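Local coordinates for cobalamin biosynthesis protein CobN (Mycobacterium tuberculosis, PDB 7C6O) that is the large, catalytic subunit of cobaltochelatase, which inserts cobalt into the corrin ring during cobalamin biosynthesis at the cost of ATP, at residues 589-592 with 593-596; 790-793 with 794-798; 1107-1110 with 1111-1115; 1199-1203 with 1204-1208. All blocks are in the same frame, centred on the assembly; numbering follows the deposited sequence.

Interaction 1 (589-592 with 593-596)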
loop_
_atom_site.group_PDB
_atom_site.type_symbol
_atom_site.label_atom_id
_atom_site.label_comp_id
_atom_site.label_asym_id
_atom_site.label_seq_id
_atom_site.Cartn_x
_atom_site.Cartn_y
_atom_site.Cartn_z
ATOM N N PRO A 589 -7.490 -8.410 -9.029
ATOM C CA PRO A 589 -6.201 -9.085 -9.243
ATOM C C PRO A 589 -5.061 -8.076 -9.183
ATOM O O PRO A 589 -5.126 -7.007 -9.793
ATOM C CB PRO A 589 -6.350 -9.701 -10.637
ATOM C CG PRO A 589 -7.833 -9.881 -10.804
ATOM C CD PRO A 589 -8.458 -8.709 -10.100
ATOM N N PHE A 590 -4.018 -8.410 -8.423
ATOM C CA PHE A 590 -3.021 -7.405 -8.085
ATOM C C PHE A 590 -1.649 -8.035 -7.908
ATOM O O PHE A 590 -1.517 -9.087 -7.284
ATOM C CB PHE A 590 -3.414 -6.654 -6.809
ATOM C CG PHE A 590 -3.110 -5.193 -6.863
ATOM C CD1 PHE A 590 -1.831 -4.731 -6.609
ATOM C CD2 PHE A 590 -4.099 -4.282 -7.187
ATOM C CE1 PHE A 590 -1.546 -3.384 -6.672
ATOM C CE2 PHE A 590 -3.824 -2.931 -7.250
ATOM C CZ PHE A 590 -2.550 -2.480 -6.991
ATOM N N LEU A 591 -0.627 -7.370 -8.441
ATOM C CA LEU A 591 0.732 -7.893 -8.382
ATOM C C LEU A 591 1.209 -8.013 -6.936
ATOM O O LEU A 591 1.072 -7.077 -6.145
ATOM C CB LEU A 591 1.665 -6.983 -9.180
ATOM C CG LEU A 591 3.141 -7.365 -9.234
ATOM C CD1 LEU A 591 3.330 -8.758 -9.830
ATOM C CD2 LEU A 591 3.921 -6.323 -10.026
ATOM N N VAL A 592 1.791 -9.171 -6.606
ATOM C CA VAL A 592 2.110 -9.496 -5.216
ATOM C C VAL A 592 3.182 -8.569 -4.645
ATOM O O VAL A 592 3.180 -8.284 -3.440
ATOM C CB VAL A 592 2.523 -10.978 -5.100
ATOM C CG1 VAL A 592 3.760 -11.271 -5.951
ATOM C CG2 VAL A 592 2.767 -11.363 -3.642
ATOM N N ASN A 593 4.106 -8.077 -5.472
ATOM C CA ASN A 593 5.194 -7.248 -4.967
ATOM C C ASN A 593 4.909 -5.755 -5.096
ATOM O O ASN A 593 5.842 -4.947 -5.045
ATOM C CB ASN A 593 6.513 -7.603 -5.658
ATOM C CG ASN A 593 6.537 -7.209 -7.119
ATOM O OD1 ASN A 593 5.924 -7.866 -7.956
ATOM N ND2 ASN A 593 7.268 -6.148 -7.437
ATOM N N ASP A 594 3.639 -5.366 -5.231
ATOM C CA ASP A 594 3.222 -3.965 -5.174
ATOM C C ASP A 594 2.263 -3.775 -3.999
ATOM O O ASP A 594 1.079 -3.459 -4.192
ATOM C CB ASP A 594 2.574 -3.520 -6.484
ATOM C CG ASP A 594 3.584 -3.336 -7.603
ATOM O OD1 ASP A 594 4.801 -3.478 -7.348
ATOM O OD2 ASP A 594 3.162 -3.047 -8.741
ATOM N N PRO A 595 2.748 -3.944 -2.762
ATOM C CA PRO A 595 1.829 -3.909 -1.609
ATOM C C PRO A 595 1.155 -2.567 -1.393
ATOM O O PRO A 595 -0.024 -2.531 -1.021
ATOM C CB PRO A 595 2.742 -4.276 -0.431
ATOM C CG PRO A 595 4.110 -3.897 -0.883
ATOM C CD PRO A 595 4.143 -4.177 -2.348
ATOM N N GLY A 596 1.869 -1.460 -1.600
ATOM C CA GLY A 596 1.288 -0.158 -1.310
ATOM C C GLY A 596 0.099 0.161 -2.196
ATOM O O GLY A 596 -0.952 0.601 -1.721
#

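Interaction 2 (790-793 with 794-798)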
loop_
_atom_site.group_PDB
_atom_site.type_symbol
_atom_site.label_atom_id
_atom_site.label_comp_id
_atom_site.label_asym_id
_atom_site.label_seq_id
_atom_site.Cartn_x
_atom_site.Cartn_y
_atom_site.Cartn_z
ATOM N N LEU A 790 18.536 -26.677 -1.834
ATOM C CA LEU A 790 17.735 -27.460 -2.769
ATOM C C LEU A 790 16.532 -28.083 -2.072
ATOM O O LEU A 790 15.449 -28.188 -2.660
ATOM C CB LEU A 790 18.596 -28.541 -3.422
ATOM C CG LEU A 790 19.770 -28.054 -4.274
ATOM C CD1 LEU A 790 20.544 -29.233 -4.847
ATOM C CD2 LEU A 790 19.284 -27.136 -5.384
ATOM N N ARG A 791 16.706 -28.509 -0.818
ATOM C CA ARG A 791 15.588 -29.058 -0.059
ATOM C C ARG A 791 14.557 -27.980 0.244
ATOM O O ARG A 791 13.349 -28.234 0.194
ATOM C CB ARG A 791 16.107 -29.703 1.229
ATOM C CG ARG A 791 15.204 -30.772 1.821
ATOM C CD ARG A 791 16.011 -31.787 2.640
ATOM N NE ARG A 791 17.097 -31.158 3.390
ATOM C CZ ARG A 791 18.390 -31.411 3.198
ATOM N NH1 ARG A 791 18.769 -32.298 2.288
ATOM N NH2 ARG A 791 19.305 -30.785 3.927
ATOM N N PHE A 792 15.022 -26.766 0.553
ATOM C CA PHE A 792 14.113 -25.641 0.745
ATOM C C PHE A 792 13.330 -25.346 -0.528
ATOM O O PHE A 792 12.130 -25.053 -0.474
ATOM C CB PHE A 792 14.903 -24.410 1.192
ATOM C CG PHE A 792 14.075 -23.161 1.317
ATOM C CD1 PHE A 792 13.223 -22.981 2.393
ATOM C CD2 PHE A 792 14.165 -22.157 0.364
ATOM C CE1 PHE A 792 12.467 -21.828 2.513
ATOM C CE2 PHE A 792 13.412 -21.003 0.478
ATOM C CZ PHE A 792 12.563 -20.837 1.555
ATOM N N ALA A 793 13.991 -25.427 -1.684
ATOM C CA ALA A 793 13.296 -25.213 -2.949
ATOM C C ALA A 793 12.197 -26.246 -3.157
ATOM O O ALA A 793 11.090 -25.909 -3.591
ATOM C CB ALA A 793 14.292 -25.252 -4.108
ATOM N N ALA A 794 12.482 -27.511 -2.844
ATOM C CA ALA A 794 11.502 -28.563 -3.082
ATOM C C ALA A 794 10.387 -28.543 -2.045
ATOM O O ALA A 794 9.237 -28.859 -2.369
ATOM C CB ALA A 794 12.190 -29.929 -3.099
ATOM N N THR A 795 10.697 -28.166 -0.806
ATOM C CA THR A 795 9.721 -28.198 0.277
ATOM C C THR A 795 8.843 -26.953 0.322
ATOM O O THR A 795 7.639 -27.058 0.583
ATOM C CB THR A 795 10.438 -28.373 1.620
ATOM O OG1 THR A 795 11.203 -29.586 1.601
ATOM C CG2 THR A 795 9.435 -28.439 2.754
ATOM N N GLU A 796 9.411 -25.774 0.068
ATOM C CA GLU A 796 8.681 -24.522 0.214
ATOM C C GLU A 796 8.450 -23.796 -1.103
ATOM O O GLU A 796 7.309 -23.456 -1.420
ATOM C CB GLU A 796 9.419 -23.595 1.191
ATOM C CG GLU A 796 9.510 -24.131 2.605
ATOM C CD GLU A 796 8.164 -24.181 3.302
ATOM O OE1 GLU A 796 7.214 -23.514 2.831
ATOM O OE2 GLU A 796 8.055 -24.889 4.328
ATOM N N VAL A 797 9.508 -23.546 -1.880
ATOM C CA VAL A 797 9.376 -22.712 -3.074
ATOM C C VAL A 797 8.419 -23.349 -4.075
ATOM O O VAL A 797 7.448 -22.725 -4.518
ATOM C CB VAL A 797 10.756 -22.455 -3.705
ATOM C CG1 VAL A 797 10.616 -21.574 -4.939
ATOM C CG2 VAL A 797 11.698 -21.826 -2.691
ATOM N N ILE A 798 8.681 -24.604 -4.447
ATOM C CA ILE A 798 7.876 -25.252 -5.485
ATOM C C ILE A 798 6.415 -25.410 -5.075
ATOM O O ILE A 798 5.533 -25.043 -5.868
ATOM C CB ILE A 798 8.526 -26.586 -5.900
ATOM C CG1 ILE A 798 9.868 -26.322 -6.574
ATOM C CG2 ILE A 798 7.599 -27.370 -6.822
ATOM C CD1 ILE A 798 9.747 -25.514 -7.837
#

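Interaction 3 (1107-1110 with 1111-1115)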
loop_
_atom_site.group_PDB
_atom_site.type_symbol
_atom_site.label_atom_id
_atom_site.label_comp_id
_atom_site.label_asym_id
_atom_site.label_seq_id
_atom_site.Cartn_x
_atom_site.Cartn_y
_atom_site.Cartn_z
ATOM N N ARG A 1107 24.414 -1.036 -2.734
ATOM C CA ARG A 1107 25.314 -0.268 -3.582
ATOM C C ARG A 1107 24.641 1.037 -3.985
ATOM O O ARG A 1107 23.412 1.131 -4.033
ATOM C CB ARG A 1107 25.709 -1.057 -4.842
ATOM C CG ARG A 1107 26.518 -2.317 -4.571
ATOM C CD ARG A 1107 26.202 -3.392 -5.601
ATOM N NE ARG A 1107 24.835 -3.888 -5.450
ATOM C CZ ARG A 1107 24.165 -4.545 -6.393
ATOM N NH1 ARG A 1107 24.732 -4.784 -7.569
ATOM N NH2 ARG A 1107 22.925 -4.959 -6.162
ATOM N N THR A 1108 25.461 2.042 -4.274
ATOM C CA THR A 1108 24.993 3.335 -4.750
ATOM C C THR A 1108 25.622 3.619 -6.106
ATOM O O THR A 1108 26.818 3.387 -6.307
ATOM C CB THR A 1108 25.344 4.457 -3.759
ATOM O OG1 THR A 1108 24.720 4.192 -2.497
ATOM C CG2 THR A 1108 24.867 5.811 -4.273
ATOM N N ARG A 1109 24.808 4.098 -7.041
ATOM C CA ARG A 1109 25.311 4.519 -8.337
ATOM C C ARG A 1109 24.589 5.791 -8.750
ATOM O O ARG A 1109 23.561 6.158 -8.175
ATOM C CB ARG A 1109 25.145 3.414 -9.394
ATOM C CG ARG A 1109 23.718 2.982 -9.652
ATOM C CD ARG A 1109 23.688 1.757 -10.566
ATOM N NE ARG A 1109 24.200 0.565 -9.896
ATOM C CZ ARG A 1109 23.434 -0.366 -9.332
ATOM N NH1 ARG A 1109 22.113 -0.258 -9.363
ATOM N NH2 ARG A 1109 23.992 -1.413 -8.740
ATOM N N THR A 1110 25.153 6.481 -9.737
ATOM C CA THR A 1110 24.507 7.686 -10.228
ATOM C C THR A 1110 23.292 7.322 -11.076
ATOM O O THR A 1110 23.141 6.187 -11.542
ATOM C CB THR A 1110 25.480 8.540 -11.046
ATOM O OG1 THR A 1110 25.800 7.870 -12.273
ATOM C CG2 THR A 1110 26.763 8.797 -10.262
ATOM N N LEU A 1111 22.407 8.304 -11.259
ATOM C CA LEU A 1111 21.245 8.100 -12.118
ATOM C C LEU A 1111 21.667 7.808 -13.553
ATOM O O LEU A 1111 21.049 6.981 -14.233
ATOM C CB LEU A 1111 20.331 9.324 -12.057
ATOM C CG LEU A 1111 19.073 9.318 -12.931
ATOM C CD1 LEU A 1111 18.217 8.095 -12.636
ATOM C CD2 LEU A 1111 18.281 10.600 -12.711
ATOM N N SER A 1112 22.719 8.473 -14.033
ATOM C CA SER A 1112 23.213 8.186 -15.378
ATOM C C SER A 1112 23.697 6.745 -15.490
ATOM O O SER A 1112 23.428 6.068 -16.490
ATOM C CB SER A 1112 24.333 9.154 -15.752
ATOM O OG SER A 1112 24.904 8.787 -16.997
ATOM N N GLU A 1113 24.411 6.260 -14.467
ATOM C CA GLU A 1113 24.878 4.877 -14.468
ATOM C C GLU A 1113 23.712 3.898 -14.455
ATOM O O GLU A 1113 23.720 2.901 -15.186
ATOM C CB GLU A 1113 25.795 4.630 -13.265
ATOM C CG GLU A 1113 27.179 5.255 -13.396
ATOM C CD GLU A 1113 27.983 5.194 -12.107
ATOM O OE1 GLU A 1113 27.393 4.948 -11.033
ATOM O OE2 GLU A 1113 29.213 5.399 -12.167
ATOM N N GLU A 1114 22.702 4.157 -13.622
ATOM C CA GLU A 1114 21.561 3.250 -13.554
ATOM C C GLU A 1114 20.765 3.266 -14.853
ATOM O O GLU A 1114 20.251 2.227 -15.284
ATOM C CB GLU A 1114 20.672 3.614 -12.363
ATOM C CG GLU A 1114 19.399 2.773 -12.237
ATOM C CD GLU A 1114 19.652 1.343 -11.790
ATOM O OE1 GLU A 1114 20.820 0.976 -11.546
ATOM O OE2 GLU A 1114 18.672 0.577 -11.675
ATOM N N THR A 1115 20.659 4.432 -15.498
ATOM C CA THR A 1115 19.913 4.517 -16.751
ATOM C C THR A 1115 20.582 3.690 -17.843
ATOM O O THR A 1115 19.921 2.906 -18.536
ATOM C CB THR A 1115 19.772 5.977 -17.188
ATOM O OG1 THR A 1115 19.085 6.720 -16.171
ATOM C CG2 THR A 1115 18.982 6.064 -18.493
#

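Interaction 4 (1199-1203 with 1204-1208)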
loop_
_atom_site.group_PDB
_atom_site.type_symbol
_atom_site.label_atom_id
_atom_site.label_comp_id
_atom_site.label_asym_id
_atom_site.label_seq_id
_atom_site.Cartn_x
_atom_site.Cartn_y
_atom_site.Cartn_z
ATOM N N GLU A 1199 9.166 14.185 -30.485
ATOM C CA GLU A 1199 9.089 15.251 -29.488
ATOM C C GLU A 1199 10.439 15.477 -28.816
ATOM O O GLU A 1199 10.821 16.624 -28.553
ATOM C CB GLU A 1199 8.019 14.938 -28.438
ATOM C CG GLU A 1199 7.945 15.993 -27.330
ATOM C CD GLU A 1199 6.960 15.647 -26.224
ATOM O OE1 GLU A 1199 6.820 16.464 -25.290
ATOM O OE2 GLU A 1199 6.333 14.567 -26.285
ATOM N N ALA A 1200 11.175 14.399 -28.532
ATOM C CA ALA A 1200 12.503 14.557 -27.945
ATOM C C ALA A 1200 13.424 15.329 -28.881
ATOM O O ALA A 1200 14.218 16.165 -28.433
ATOM C CB ALA A 1200 13.099 13.190 -27.609
ATOM N N ALA A 1201 13.328 15.068 -30.186
ATOM C CA ALA A 1201 14.103 15.848 -31.146
ATOM C C ALA A 1201 13.617 17.291 -31.199
ATOM O O ALA A 1201 14.428 18.223 -31.257
ATOM C CB ALA A 1201 14.030 15.202 -32.529
ATOM N N GLY A 1202 12.299 17.497 -31.172
ATOM C CA GLY A 1202 11.770 18.852 -31.219
ATOM C C GLY A 1202 12.201 19.695 -30.034
ATOM O O GLY A 1202 12.496 20.884 -30.179
ATOM N N ARG A 1203 12.253 19.090 -28.846
ATOM C CA ARG A 1203 12.664 19.806 -27.646
ATOM C C ARG A 1203 14.175 19.914 -27.500
ATOM O O ARG A 1203 14.643 20.623 -26.603
ATOM C CB ARG A 1203 12.088 19.125 -26.400
ATOM C CG ARG A 1203 10.570 19.095 -26.340
ATOM C CD ARG A 1203 10.080 18.503 -25.023
ATOM N NE ARG A 1203 8.622 18.492 -24.939
ATOM C CZ ARG A 1203 7.897 19.492 -24.450
ATOM N NH1 ARG A 1203 8.496 20.586 -23.998
ATOM N NH2 ARG A 1203 6.573 19.401 -24.415
ATOM N N GLY A 1204 14.947 19.236 -28.343
ATOM C CA GLY A 1204 16.385 19.233 -28.190
ATOM C C GLY A 1204 16.916 18.287 -27.134
ATOM O O GLY A 1204 18.131 18.274 -26.894
ATOM N N LEU A 1205 16.046 17.514 -26.475
ATOM C CA LEU A 1205 16.520 16.458 -25.586
ATOM C C LEU A 1205 17.328 15.428 -26.363
ATOM O O LEU A 1205 18.323 14.892 -25.861
ATOM C CB LEU A 1205 15.334 15.800 -24.883
ATOM C CG LEU A 1205 14.529 16.723 -23.969
ATOM C CD1 LEU A 1205 13.200 16.079 -23.591
ATOM C CD2 LEU A 1205 15.337 17.060 -22.730
ATOM N N TRP A 1206 16.890 15.127 -27.582
ATOM C CA TRP A 1206 17.685 14.428 -28.587
ATOM C C TRP A 1206 18.333 15.518 -29.431
ATOM O O TRP A 1206 17.679 16.135 -30.276
ATOM C CB TRP A 1206 16.791 13.507 -29.406
ATOM C CG TRP A 1206 17.487 12.621 -30.380
ATOM C CD1 TRP A 1206 18.827 12.532 -30.611
ATOM C CD2 TRP A 1206 16.862 11.683 -31.261
ATOM N NE1 TRP A 1206 19.075 11.595 -31.586
ATOM C CE2 TRP A 1206 17.883 11.061 -32.002
ATOM C CE3 TRP A 1206 15.533 11.309 -31.493
ATOM C CZ2 TRP A 1206 17.619 10.084 -32.958
ATOM C CZ3 TRP A 1206 15.272 10.342 -32.446
ATOM C CH2 TRP A 1206 16.310 9.741 -33.167
ATOM N N ALA A 1207 19.623 15.768 -29.194
ATOM C CA ALA A 1207 20.231 17.022 -29.632
ATOM C C ALA A 1207 20.511 17.045 -31.131
ATOM O O ALA A 1207 20.228 18.044 -31.801
ATOM C CB ALA A 1207 21.520 17.282 -28.850
ATOM N N GLN A 1208 21.083 15.970 -31.672
ATOM C CA GLN A 1208 21.547 15.938 -33.060
ATOM C C GLN A 1208 21.065 14.674 -33.763
ATOM O O GLN A 1208 21.867 13.804 -34.126
ATOM C CB GLN A 1208 23.071 16.037 -33.119
ATOM C CG GLN A 1208 23.620 17.375 -32.677
ATOM C CD GLN A 1208 25.127 17.442 -32.794
ATOM O OE1 GLN A 1208 25.843 16.609 -32.237
ATOM N NE2 GLN A 1208 25.617 18.430 -33.534
HETATM O O HOH W 1 17.024 18.275 -31.897
#

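Interaction 1 (589-592 with 593-596)
Phe-590 and Asp-594 meet across the type I beta turn, Leu-591 to Asp-594, that leads strand 586-591 into helix 595-604 of a beta-alpha-beta unit. Ring atom CE1 of Phe-590 lies 3.6 Å from the backbone O of Asp-594, which comes obliquely to the ring. The two side chains cross at about a right angle, Phe-590 CE1 being 4.1 Å from Asp-594 CB, with the ring and carboxylate planes 73° apart. Leu-591 meets both Asn-593 and Asp-594. With CG anti to the backbone N (chi1 180°), its branched end lies beside the amide oxygen of Asn-593, CG to OD1 being 3.1 Å, while CD2 also comes within 3.6 Å of Asp-594 OD2. Asn-593 OD1 is thus buried against hydrocarbon and has no polar partner in the model. Asp-594 occupies the N-cap position without a capping bond from its side chain; instead OD1 forms a salt bridge with Arg-892, whose NE also binds the carbonyl O of Asn-593. The arginine thereby ties the turn to helix 887-893, a helix that Pro-595 also touches. Phe-590 pairs through backbone bonds with Val-610 and His-612 of strand 608-612. The turn itself is closed by Asp-594 N, which donates to Leu-591 O at 3.2 Å with an N-H...O angle of 160°.

Interaction 2 (790-793 with 794-798)
Arg-791 O takes two bonds from one residue: Thr-795 N at 2.8 Å and the hydroxyl Thr-795 OG1 at 2.9 Å reach it from opposite faces of the carbonyl plane. The hydroxyl is placed for this by a chi1 of -59°, which sets OG1 beside its own backbone N. One residue on, Phe-792 O receives Glu-796 N at 2.9 Å and, more weakly, Val-797 N. Ala-793 O then bonds Ile-798 N, five residues ahead, at 2.9 Å and nearly along the C=O axis. This shift from i+4 to i+5 bonding marks a wider pi-type turn at 794-797 within helix 784-801. The Phe-792 ring, its CG anti to the backbone N, leans toward the following turn, where it meets Glu-796 and Val-797. CB of Glu-796 makes an off-centre CH-pi contact with the ring, 4.2 Å from its centroid, and Val-797 CG2 lies 3.7 Å from Phe-792 CE2; both side chains cross the phenylalanine at about a right angle. Glu-796 bends at chi2, and OE1 forms a salt bridge with Arg-800 one turn further on. Phe-727 packs edge-to-face with Phe-792, while Val-797 and Ile-798 press on helix 710-722.

Interaction 3 (1107-1110 with 1111-1115)
Glu-1114 OE1 and Arg-1109 NH1 form a salt bridge 2.8 Å long, bent to an N-H...O angle of 139°. The arginine nitrogen comes to the syn side of OE1, tilted out of the carboxylate plane, although the two flat groups are turned only 16° from each other. Arg-1109 reaches this place from chi1 61°, with CG between its backbone N and carbonyl carbon, and then bends at chi3; its CD also lies near OE1, at 3.1 Å. Glu-1114 bends at chi2 to bring its carboxylate back toward the strand. NH1 has a second acidic partner in Asp-1099, on strand 1094-1099, and the two carboxylates probably offset the nearby charges of Arg-1107 and Arg-1117. Beside this pair, Thr-1110 and Glu-1113 close a capping box at the start of helix 1111-1123. Thr-1110 OG1 accepts from Glu-1113 N at 3.1 Å, and in return Thr-1110 N donates to Glu-1113 OE1 at 3.0 Å. The reciprocal bond arrives from above the glutamate carboxylate plane. Glu-1113 CG lies 3.2 Å from Thr-1110 OG1, and the chain, extended beyond CG, carries OE1 to the strand backbone. Its other oxygen, OE2, forms a salt bridge with Arg-869. The first helical turn continues from the same threonine: Glu-1114 N bonds Thr-1110 O at 2.9 Å. Strand 1107-1110, at the edge of its mixed sheet, and this helical segment run almost perpendicular, and Leu-1111 just past the bend packs on Tyr-1153 and Ala-1157 of helix 1136-1157.

Interaction 4 (1199-1203 with 1204-1208)
The indole of Trp-1206 leads away from the helix end, its CE3 4.3 Å from Ala-1201 CB, which sits obliquely to the ring; Tyr-1165 of helix 1162-1174 stacks with the indole. The other flat group, the guanidinium of Arg-1203, has the Glu-1199 carboxylate at its edge and in its plane. Arg-1203 NE donates at 2.7 Å to the anti lone pair of Glu-1199 OE1, and NH2 adds a weak bond to the same oxygen, so OE1 takes two donors of one guanidinium. The arginine chain is extended from CG to NE, which carries its end back along the helix to this glutamate; its guanidinium also makes a cation-pi contact with Trp-1016. Between these two groups helix 1187-1203 ends in a Schellman motif. Gly-1204 has positive phi, 80°, and its N bonds Ala-1201 O at 3.1 Å. Trp-1206 N reaches further back, to Ala-1200 O, at 3.0 Å and 172°. A water lies 2.7 Å from Ala-1201 O and 2.8 Å from Trp-1206 O, between helix and loop. Ala-1200 CB lies 4.1 Å from Trp-1206 CB, and Leu-1205 touches Phe-1151 of helix 1136-1157.

Overall arrangement
The four contacts follow one another along the chain, and none touches another. Interaction 1 lies deepest, about 8 Å from the chain centre, in the beta-alpha-beta unit of the mixed sheet containing strand 586-591. Interaction 2, within helix 784-801, has its centre about 23 Å from that of interaction 1. Interaction 3 belongs to a separate mixed sheet, at its edge strand 1107-1110, about 26 Å from interaction 1 between centres. Interactions 3 and 4, with centres about 23 Å apart, are linked through helix 1136-1157, which touches both Leu-1111 and Leu-1205. The set thus samples a strand-to-helix turn, a helix interior, a helix start and a helix end of this large, single-chain subunit.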